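Local coordinates for lovastatin nonaketide synthase, polyketide synthase component (Aspergillus terreus, PDB 7CPX), which assembles the dihydromonacolin L chain from malonyl-CoA, using S-adenosyl-L-methionine and NADPH, together with its partner lovC in lovastatin biosynthesis, at residues A[1962-1967]-A[2027-2032]; A[355-360]-A[387-392]; A[1472-1477]-A[1493-1498]. The protein carries 2 engineered substitutions. All coordinates share one frame; numbering follows the deposited sequence.

Contact 1: residues A[1962-1967]-A[2027-2032]; sequences TDSILV and RGVQAL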
loop_
_atom_site.group_PDB
_atom_site.type_symbol
_atom_site.label_atom_id
_atom_site.label_comp_id
_atom_site.label_asym_id
_atom_site.label_seq_id
_atom_site.Cartn_x
_atom_site.Cartn_y
_atom_site.Cartn_z
ATOM N N THR A 1962 41.880 -31.230 3.456
ATOM C CA THR A 1962 40.670 -31.999 3.208
ATOM C C THR A 1962 41.034 -33.293 2.496
ATOM O O THR A 1962 42.055 -33.385 1.810
ATOM C CB THR A 1962 39.656 -31.211 2.369
ATOM O OG1 THR A 1962 40.262 -30.809 1.134
ATOM C CG2 THR A 1962 39.173 -29.981 3.122
ATOM N N ASP A 1963 40.177 -34.298 2.674
ATOM C CA ASP A 1963 40.302 -35.563 1.963
ATOM C C ASP A 1963 39.385 -35.655 0.753
ATOM O O ASP A 1963 39.649 -36.465 -0.143
ATOM C CB ASP A 1963 40.003 -36.733 2.907
ATOM C CG ASP A 1963 40.913 -36.751 4.119
ATOM O OD1 ASP A 1963 42.060 -36.267 4.010
ATOM O OD2 ASP A 1963 40.483 -37.249 5.181
ATOM N N SER A 1964 38.322 -34.852 0.704
ATOM C CA SER A 1964 37.431 -34.821 -0.445
ATOM C C SER A 1964 36.743 -33.464 -0.501
ATOM O O SER A 1964 36.365 -32.910 0.534
ATOM C CB SER A 1964 36.388 -35.941 -0.376
ATOM O OG SER A 1964 35.510 -35.885 -1.486
ATOM N N ILE A 1965 36.587 -32.940 -1.718
ATOM C CA ILE A 1965 35.941 -31.653 -1.944
ATOM C C ILE A 1965 34.974 -31.781 -3.113
ATOM O O ILE A 1965 35.049 -32.714 -3.916
ATOM C CB ILE A 1965 36.956 -30.522 -2.221
ATOM C CG1 ILE A 1965 37.639 -30.721 -3.579
ATOM C CG2 ILE A 1965 37.990 -30.464 -1.113
ATOM C CD1 ILE A 1965 38.604 -29.620 -3.938
ATOM N N LEU A 1966 34.065 -30.813 -3.205
ATOM C CA LEU A 1966 33.094 -30.733 -4.286
ATOM C C LEU A 1966 33.218 -29.378 -4.963
ATOM O O LEU A 1966 33.288 -28.349 -4.285
ATOM C CB LEU A 1966 31.670 -30.933 -3.762
ATOM C CG LEU A 1966 30.539 -30.758 -4.779
ATOM C CD1 LEU A 1966 30.644 -31.788 -5.888
ATOM C CD2 LEU A 1966 29.188 -30.850 -4.093
ATOM N N VAL A 1967 33.246 -29.382 -6.293
ATOM C CA VAL A 1967 33.318 -28.167 -7.095
ATOM C C VAL A 1967 32.043 -28.087 -7.919
ATOM O O VAL A 1967 31.718 -29.025 -8.659
ATOM C CB VAL A 1967 34.559 -28.150 -8.000
ATOM C CG1 VAL A 1967 34.673 -26.814 -8.710
ATOM C CG2 VAL A 1967 35.809 -28.436 -7.188
ATOM N N ARG A 2027 28.842 -37.683 0.912
ATOM C CA ARG A 2027 28.950 -37.230 2.291
ATOM C C ARG A 2027 30.391 -37.053 2.748
ATOM O O ARG A 2027 30.613 -36.518 3.840
ATOM C CB ARG A 2027 28.235 -38.213 3.221
ATOM C CG ARG A 2027 26.779 -38.471 2.855
ATOM C CD ARG A 2027 25.973 -37.181 2.807
ATOM N NE ARG A 2027 24.555 -37.427 2.575
ATOM C CZ ARG A 2027 23.670 -37.687 3.528
ATOM N NH1 ARG A 2027 24.023 -37.757 4.802
ATOM N NH2 ARG A 2027 22.397 -37.884 3.194
ATOM N N GLY A 2028 31.368 -37.481 1.951
ATOM C CA GLY A 2028 32.761 -37.301 2.311
ATOM C C GLY A 2028 33.323 -35.930 2.011
ATOM O O GLY A 2028 34.464 -35.648 2.389
ATOM N N VAL A 2029 32.549 -35.071 1.350
ATOM C CA VAL A 2029 33.037 -33.750 0.978
ATOM C C VAL A 2029 33.264 -32.917 2.231
ATOM O O VAL A 2029 32.419 -32.878 3.135
ATOM C CB VAL A 2029 32.049 -33.061 0.027
ATOM C CG1 VAL A 2029 32.400 -31.591 -0.124
ATOM C CG2 VAL A 2029 32.055 -33.751 -1.323
ATOM N N GLN A 2030 34.413 -32.246 2.288
ATOM C CA GLN A 2030 34.746 -31.350 3.383
ATOM C C GLN A 2030 34.809 -29.891 2.963
ATOM O O GLN A 2030 34.800 -29.013 3.833
ATOM C CB GLN A 2030 36.093 -31.753 4.004
ATOM C CG GLN A 2030 36.073 -33.102 4.702
ATOM C CD GLN A 2030 37.399 -33.826 4.604
ATOM O OE1 GLN A 2030 38.051 -33.809 3.560
ATOM N NE2 GLN A 2030 37.809 -34.464 5.693
ATOM N N ALA A 2031 34.873 -29.608 1.663
ATOM C CA ALA A 2031 34.921 -28.242 1.167
ATOM C C ALA A 2031 34.066 -28.126 -0.085
ATOM O O ALA A 2031 33.917 -29.084 -0.850
ATOM C CB ALA A 2031 36.358 -27.803 0.861
ATOM N N LEU A 2032 33.501 -26.937 -0.278
ATOM C CA LEU A 2032 32.692 -26.617 -1.444
ATOM C C LEU A 2032 33.319 -25.441 -2.179
ATOM O O LEU A 2032 33.663 -24.428 -1.559
ATOM C CB LEU A 2032 31.255 -26.282 -1.044
ATOM C CG LEU A 2032 30.331 -25.848 -2.186
ATOM C CD1 LEU A 2032 30.209 -26.945 -3.228
ATOM C CD2 LEU A 2032 28.962 -25.467 -1.655
#
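Leu-1966 and Leu-2032 pair as parallel neighbours in a five-stranded, all-parallel sheet with Rossmann-type strand order, an arrangement consistent with the nucleotide-binding part of an enoyl-reductase-like domain. The bridge rests on Leu-1966 N donating to Ala-2031 O over 2.9 Å, with an N-H...O angle of 167°. The two leucine side chains run alongside each other on the face covered by helix 2041-2051, while Ile-1965 CG2 and Ala-2031 CB, 3.7 Å apart, occupy the face under helix 1935-1953.

Gln-2030 reaches back across the gap. Its own N donates to Ser-1964 O at 2.7 Å. CB lies 3.7 Å from Thr-1962 CG2, the two side chains running antiparallel. With CG anti to the carbonyl carbon (chi1 -66°), the chain passes Ser-1964 O and then bends at chi2, bringing CD close to the amide of Asp-1963. OE1 accepts from Ser-1964 N at 3.1 Å, the donor standing 32° out of the carbonyl plane; Asp-1963 N also points at this oxygen, but its modelled separation is too short to be trusted. At the tip, Gln-2030 NE2 ends 3.9 Å from Asp-1963 OD2.

Contact 2: residues A[355-360]-A[387-392]; sequences PLFVGS and GVIPPN
Phe-357 and Ile-389 make the apolar half of this contact, in the thiolase-fold ketosynthase, where strand 356-358 and the short strand 388-389 are connected through helix 369-386. The two side chains cross at about a right angle. Ile-389 CD1 comes obliquely to the ring beside CG and CD1 of Phe-357, while Ile-389 CG2 lies 4.0 Å from Phe-357 CB. Because CG1 of Ile-389 is anti to the carbonyl carbon (chi1 -71°) and chi2 is extended, the delta methyl is carried to the ring. Phe-316 of the adjoining strand also packs on both residues.

The polar half belongs to Asn-392. Its amide lies against the backbone of Gly-359, with ND2 3.3 Å from Gly-359 CA. OD1 accepts a weak, bent bond from Ser-360 N at 2.8 Å, with an N-H...O angle of 125°. ND2 is hydrogen-bonded to Pro-412 O.

Ser-360 O is served by Thr-363 OG1 and, weakly, by Lys-379 NZ. Thr-363 OG1 also lies within weak bonding distance of Asn-392 OD1 and can give its proton to one oxygen at a time. The buried amide and backbone groups are thus satisfied largely by partners beyond the two segments.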
loop_
_atom_site.group_PDB
_atom_site.type_symbol
_atom_site.label_atom_id
_atom_site.label_comp_id
_atom_site.label_asym_id
_atom_site.label_seq_id
_atom_site.Cartn_x
_atom_site.Cartn_y
_atom_site.Cartn_z
ATOM N N PRO A 355 -35.519 47.818 19.086
ATOM C CA PRO A 355 -34.821 47.291 17.914
ATOM C C PRO A 355 -35.420 45.974 17.444
ATOM O O PRO A 355 -36.158 45.297 18.162
ATOM C CB PRO A 355 -33.389 47.093 18.420
ATOM C CG PRO A 355 -33.569 46.765 19.858
ATOM C CD PRO A 355 -34.766 47.560 20.327
ATOM N N LEU A 356 -35.082 45.620 16.209
ATOM C CA LEU A 356 -35.482 44.344 15.626
ATOM C C LEU A 356 -34.432 43.308 16.005
ATOM O O LEU A 356 -33.338 43.283 15.434
ATOM C CB LEU A 356 -35.631 44.467 14.112
ATOM C CG LEU A 356 -36.085 43.214 13.357
ATOM C CD1 LEU A 356 -36.693 43.598 12.024
ATOM C CD2 LEU A 356 -34.932 42.250 13.142
ATOM N N PHE A 357 -34.763 42.458 16.973
ATOM C CA PHE A 357 -33.812 41.473 17.464
ATOM C C PHE A 357 -33.463 40.475 16.369
ATOM O O PHE A 357 -34.347 39.955 15.681
ATOM C CB PHE A 357 -34.384 40.746 18.678
ATOM C CG PHE A 357 -34.469 41.598 19.909
ATOM C CD1 PHE A 357 -35.583 42.378 20.154
ATOM C CD2 PHE A 357 -33.433 41.618 20.823
ATOM C CE1 PHE A 357 -35.662 43.163 21.286
ATOM C CE2 PHE A 357 -33.504 42.399 21.958
ATOM C CZ PHE A 357 -34.621 43.174 22.191
ATOM N N VAL A 358 -32.170 40.204 16.214
ATOM C CA VAL A 358 -31.668 39.255 15.229
ATOM C C VAL A 358 -30.805 38.241 15.963
ATOM O O VAL A 358 -29.836 38.615 16.633
ATOM C CB VAL A 358 -30.866 39.952 14.120
ATOM C CG1 VAL A 358 -30.618 38.999 12.972
ATOM C CG2 VAL A 358 -31.591 41.195 13.633
ATOM N N GLY A 359 -31.150 36.963 15.834
ATOM C CA GLY A 359 -30.394 35.921 16.496
ATOM C C GLY A 359 -30.440 34.598 15.765
ATOM O O GLY A 359 -31.520 34.066 15.501
ATOM N N SER A 360 -29.273 34.045 15.455
ATOM C CA SER A 360 -29.172 32.802 14.703
ATOM C C SER A 360 -28.989 31.636 15.663
ATOM O O SER A 360 -28.129 31.681 16.549
ATOM C CB SER A 360 -28.007 32.855 13.714
ATOM O OG SER A 360 -27.917 31.650 12.972
ATOM N N GLY A 387 -42.909 33.616 23.744
ATOM C CA GLY A 387 -42.707 35.032 23.969
ATOM C C GLY A 387 -41.339 35.394 24.490
ATOM O O GLY A 387 -41.180 36.451 25.105
ATOM N N VAL A 388 -40.342 34.544 24.264
ATOM C CA VAL A 388 -38.977 34.779 24.714
ATOM C C VAL A 388 -38.078 34.835 23.490
ATOM O O VAL A 388 -38.105 33.927 22.651
ATOM C CB VAL A 388 -38.502 33.684 25.687
ATOM C CG1 VAL A 388 -37.041 33.892 26.048
ATOM C CG2 VAL A 388 -39.370 33.668 26.934
ATOM N N ILE A 389 -37.285 35.896 23.390
ATOM C CA ILE A 389 -36.307 36.024 22.314
ATOM C C ILE A 389 -35.026 35.331 22.764
ATOM O O ILE A 389 -34.296 35.874 23.606
ATOM C CB ILE A 389 -36.063 37.496 21.950
ATOM C CG1 ILE A 389 -37.300 38.062 21.247
ATOM C CG2 ILE A 389 -34.827 37.624 21.073
ATOM C CD1 ILE A 389 -37.173 39.505 20.810
ATOM N N PRO A 390 -34.712 34.145 22.245
ATOM C CA PRO A 390 -33.537 33.433 22.731
ATOM C C PRO A 390 -32.271 34.203 22.413
ATOM O O PRO A 390 -32.199 34.922 21.400
ATOM C CB PRO A 390 -33.594 32.099 21.975
ATOM C CG PRO A 390 -34.406 32.382 20.770
ATOM C CD PRO A 390 -35.413 33.393 21.192
ATOM N N PRO A 391 -31.248 34.083 23.250
ATOM C CA PRO A 391 -29.999 34.812 23.023
ATOM C C PRO A 391 -29.105 34.090 22.022
ATOM O O PRO A 391 -29.447 33.040 21.481
ATOM C CB PRO A 391 -29.366 34.846 24.413
ATOM C CG PRO A 391 -29.832 33.588 25.048
ATOM C CD PRO A 391 -31.219 33.339 24.521
ATOM N N ASN A 392 -27.939 34.683 21.782
ATOM C CA ASN A 392 -26.901 34.100 20.945
ATOM C C ASN A 392 -25.665 33.874 21.798
ATOM O O ASN A 392 -25.164 34.808 22.434
ATOM C CB ASN A 392 -26.580 35.007 19.758
ATOM C CG ASN A 392 -27.772 35.221 18.854
ATOM O OD1 ASN A 392 -27.823 34.707 17.738
ATOM N ND2 ASN A 392 -28.751 35.973 19.342
#

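Contact 3: residues A[1472-1477]-A[1493-1498]; sequences ISTGFF and FEPLDI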
loop_
_atom_site.group_PDB
_atom_site.type_symbol
_atom_site.label_atom_id
_atom_site.label_comp_id
_atom_site.label_asym_id
_atom_site.label_seq_id
_atom_site.Cartn_x
_atom_site.Cartn_y
_atom_site.Cartn_z
ATOM N N ILE A 1472 30.655 29.705 -53.507
ATOM C CA ILE A 1472 29.792 30.425 -54.433
ATOM C C ILE A 1472 28.363 29.910 -54.366
ATOM O O ILE A 1472 27.426 30.635 -54.716
ATOM C CB ILE A 1472 30.350 30.331 -55.870
ATOM C CG1 ILE A 1472 31.765 30.916 -55.934
ATOM C CG2 ILE A 1472 29.439 31.064 -56.843
ATOM C CD1 ILE A 1472 32.868 29.878 -55.888
ATOM N N SER A 1473 28.169 28.671 -53.917
ATOM C CA SER A 1473 26.849 28.068 -53.787
ATOM C C SER A 1473 26.619 27.638 -52.345
ATOM O O SER A 1473 27.516 27.088 -51.699
ATOM C CB SER A 1473 26.701 26.862 -54.719
ATOM O OG SER A 1473 25.418 26.274 -54.587
ATOM N N THR A 1474 25.408 27.891 -51.846
ATOM C CA THR A 1474 25.048 27.535 -50.479
ATOM C C THR A 1474 24.746 26.052 -50.307
ATOM O O THR A 1474 24.604 25.597 -49.167
ATOM C CB THR A 1474 23.826 28.342 -50.027
ATOM O OG1 THR A 1474 22.739 28.115 -50.932
ATOM C CG2 THR A 1474 24.146 29.824 -49.985
ATOM N N GLY A 1475 24.652 25.294 -51.400
ATOM C CA GLY A 1475 24.238 23.905 -51.293
ATOM C C GLY A 1475 25.125 23.084 -50.378
ATOM O O GLY A 1475 24.647 22.164 -49.708
ATOM N N PHE A 1476 26.419 23.398 -50.334
ATOM C CA PHE A 1476 27.345 22.639 -49.505
ATOM C C PHE A 1476 27.212 22.963 -48.023
ATOM O O PHE A 1476 27.644 22.160 -47.188
ATOM C CB PHE A 1476 28.787 22.903 -49.944
ATOM C CG PHE A 1476 29.005 22.779 -51.425
ATOM C CD1 PHE A 1476 29.296 21.552 -51.996
ATOM C CD2 PHE A 1476 28.922 23.891 -52.245
ATOM C CE1 PHE A 1476 29.498 21.437 -53.358
ATOM C CE2 PHE A 1476 29.123 23.783 -53.607
ATOM C CZ PHE A 1476 29.411 22.554 -54.164
ATOM N N PHE A 1477 26.610 24.104 -47.679
ATOM C CA PHE A 1477 26.621 24.554 -46.291
ATOM C C PHE A 1477 26.037 23.500 -45.361
ATOM O O PHE A 1477 26.603 23.221 -44.296
ATOM C CB PHE A 1477 25.855 25.871 -46.156
ATOM C CG PHE A 1477 26.560 27.057 -46.762
ATOM C CD1 PHE A 1477 27.766 26.911 -47.431
ATOM C CD2 PHE A 1477 26.015 28.324 -46.651
ATOM C CE1 PHE A 1477 28.407 28.002 -47.980
ATOM C CE2 PHE A 1477 26.654 29.419 -47.199
ATOM C CZ PHE A 1477 27.851 29.257 -47.864
ATOM N N PHE A 1493 28.219 30.305 -41.540
ATOM C CA PHE A 1493 28.113 29.951 -42.950
ATOM C C PHE A 1493 27.500 31.113 -43.719
ATOM O O PHE A 1493 26.425 31.604 -43.357
ATOM C CB PHE A 1493 27.275 28.685 -43.124
ATOM C CG PHE A 1493 27.717 27.546 -42.249
ATOM C CD1 PHE A 1493 27.232 27.421 -40.958
ATOM C CD2 PHE A 1493 28.620 26.607 -42.714
ATOM C CE1 PHE A 1493 27.639 26.380 -40.149
ATOM C CE2 PHE A 1493 29.029 25.562 -41.910
ATOM C CZ PHE A 1493 28.538 25.448 -40.625
ATOM N N GLU A 1494 28.185 31.548 -44.779
ATOM C CA GLU A 1494 27.711 32.620 -45.637
ATOM C C GLU A 1494 28.265 32.394 -47.036
ATOM O O GLU A 1494 29.451 32.059 -47.172
ATOM C CB GLU A 1494 28.142 33.999 -45.128
ATOM C CG GLU A 1494 27.637 34.338 -43.738
ATOM C CD GLU A 1494 28.002 35.748 -43.316
ATOM O OE1 GLU A 1494 28.586 36.483 -44.140
ATOM O OE2 GLU A 1494 27.707 36.120 -42.161
ATOM N N PRO A 1495 27.458 32.565 -48.081
ATOM C CA PRO A 1495 27.966 32.401 -49.443
ATOM C C PRO A 1495 28.623 33.663 -49.974
ATOM O O PRO A 1495 28.227 34.787 -49.663
ATOM C CB PRO A 1495 26.696 32.074 -50.240
ATOM C CG PRO A 1495 25.639 32.856 -49.542
ATOM C CD PRO A 1495 26.013 32.863 -48.075
ATOM N N LEU A 1496 29.649 33.458 -50.796
ATOM C CA LEU A 1496 30.359 34.560 -51.428
ATOM C C LEU A 1496 30.637 34.213 -52.880
ATOM O O LEU A 1496 31.146 33.128 -53.177
ATOM C CB LEU A 1496 31.679 34.861 -50.711
ATOM C CG LEU A 1496 32.441 36.097 -51.193
ATOM C CD1 LEU A 1496 31.740 37.375 -50.767
ATOM C CD2 LEU A 1496 33.868 36.072 -50.675
ATOM N N ASP A 1497 30.305 35.137 -53.775
ATOM C CA ASP A 1497 30.703 35.045 -55.177
ATOM C C ASP A 1497 31.967 35.878 -55.333
ATOM O O ASP A 1497 31.917 37.111 -55.337
ATOM C CB ASP A 1497 29.586 35.527 -56.095
ATOM C CG ASP A 1497 29.923 35.357 -57.564
ATOM O OD1 ASP A 1497 31.007 34.815 -57.868
ATOM O OD2 ASP A 1497 29.105 35.765 -58.414
ATOM N N ILE A 1498 33.112 35.202 -55.455
ATOM C CA ILE A 1498 34.382 35.914 -55.573
ATOM C C ILE A 1498 34.363 36.833 -56.783
ATOM O O ILE A 1498 35.102 37.823 -56.823
ATOM C CB ILE A 1498 35.598 34.956 -55.660
ATOM C CG1 ILE A 1498 35.217 33.495 -55.396
ATOM C CG2 ILE A 1498 36.669 35.395 -54.673
ATOM C CD1 ILE A 1498 36.389 32.540 -55.426
#
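The backbones of Ile-1472 and Asp-1497 approach to 4.8 Å between CA atoms, and those of Phe-1477 and Phe-1493 to 6.5 Å, which sets the turn into helix 1475-1483 alongside the loop that follows strand 1491-1493. Between the main chains the closest link is a CA-H...O contact, Ile-1472 CA to Leu-1496 O at 3.3 Å with 142° at the hydrogen.

Phe-1477 makes the ring contacts. CG is anti to the carbonyl carbon (chi1 -71°), which sends the ring across to the loop. There its CE2 and CZ edge meets the peptide between Glu-1494 and Pro-1495, and Pro-1495 N lies in the ring plane. Pro-1495 CD touches CE2 of the phenylalanine at 3.6 Å. The side chains of Phe-1493 and Phe-1477 run antiparallel, and their link is an off-centre CH-pi contact: Phe-1493 CB stands 4.2 Å from the Phe-1477 ring centroid, 29° off the normal. On the opposite face of the ring sits Thr-1474 CA, 3.9 Å above the plane and over the centre, so the ring is sandwiched. The methyl CG2 of the same threonine crosses to Pro-1495 CB and CG. At the far end the packing is looser, with Ile-1472 CD1 4.3 Å from Ile-1498 CG1.

The contact lies at the end of the beta-alpha-beta unit, in the Rossmann-like methyltransferase domain, where strand 1464-1469 gives way to helix 1475-1483 and strand 1491-1493, its parallel neighbour at the sheet edge, ends. Backbone bonds between Glu-1494 and Tyr-1469 and between Leu-1496 and Asp-1471 extend that pairing, Leu-1496 and Ile-1498 pack on Ile-1445 of strand 1440-1445, and Phe-1493 lies on Ala-1480 and Arg-1481 of the helix.

In the fold
The three contacts lie in separate parts of the chain, in the sequence order contact 2, contact 3, contact 1, and none touches another. Centre to centre, contacts 1 and 2, 2 and 3, and 1 and 3 are about 100, 94 and 80 Å apart; even the nearest atoms of contacts 1 and 3 are about 62 Å from each other. Contact 2 lies across the chain's centre from both others. It is also the one near an active site: the side chain of Ser-360 is about 6 Å from that of His-320 and about 7 Å from that of His-367, the predicted ketosynthase histidines. Away from the annotated sites, contact 1 belongs to an all-parallel sheet and contact 3 to the parallel edge of a mixed one.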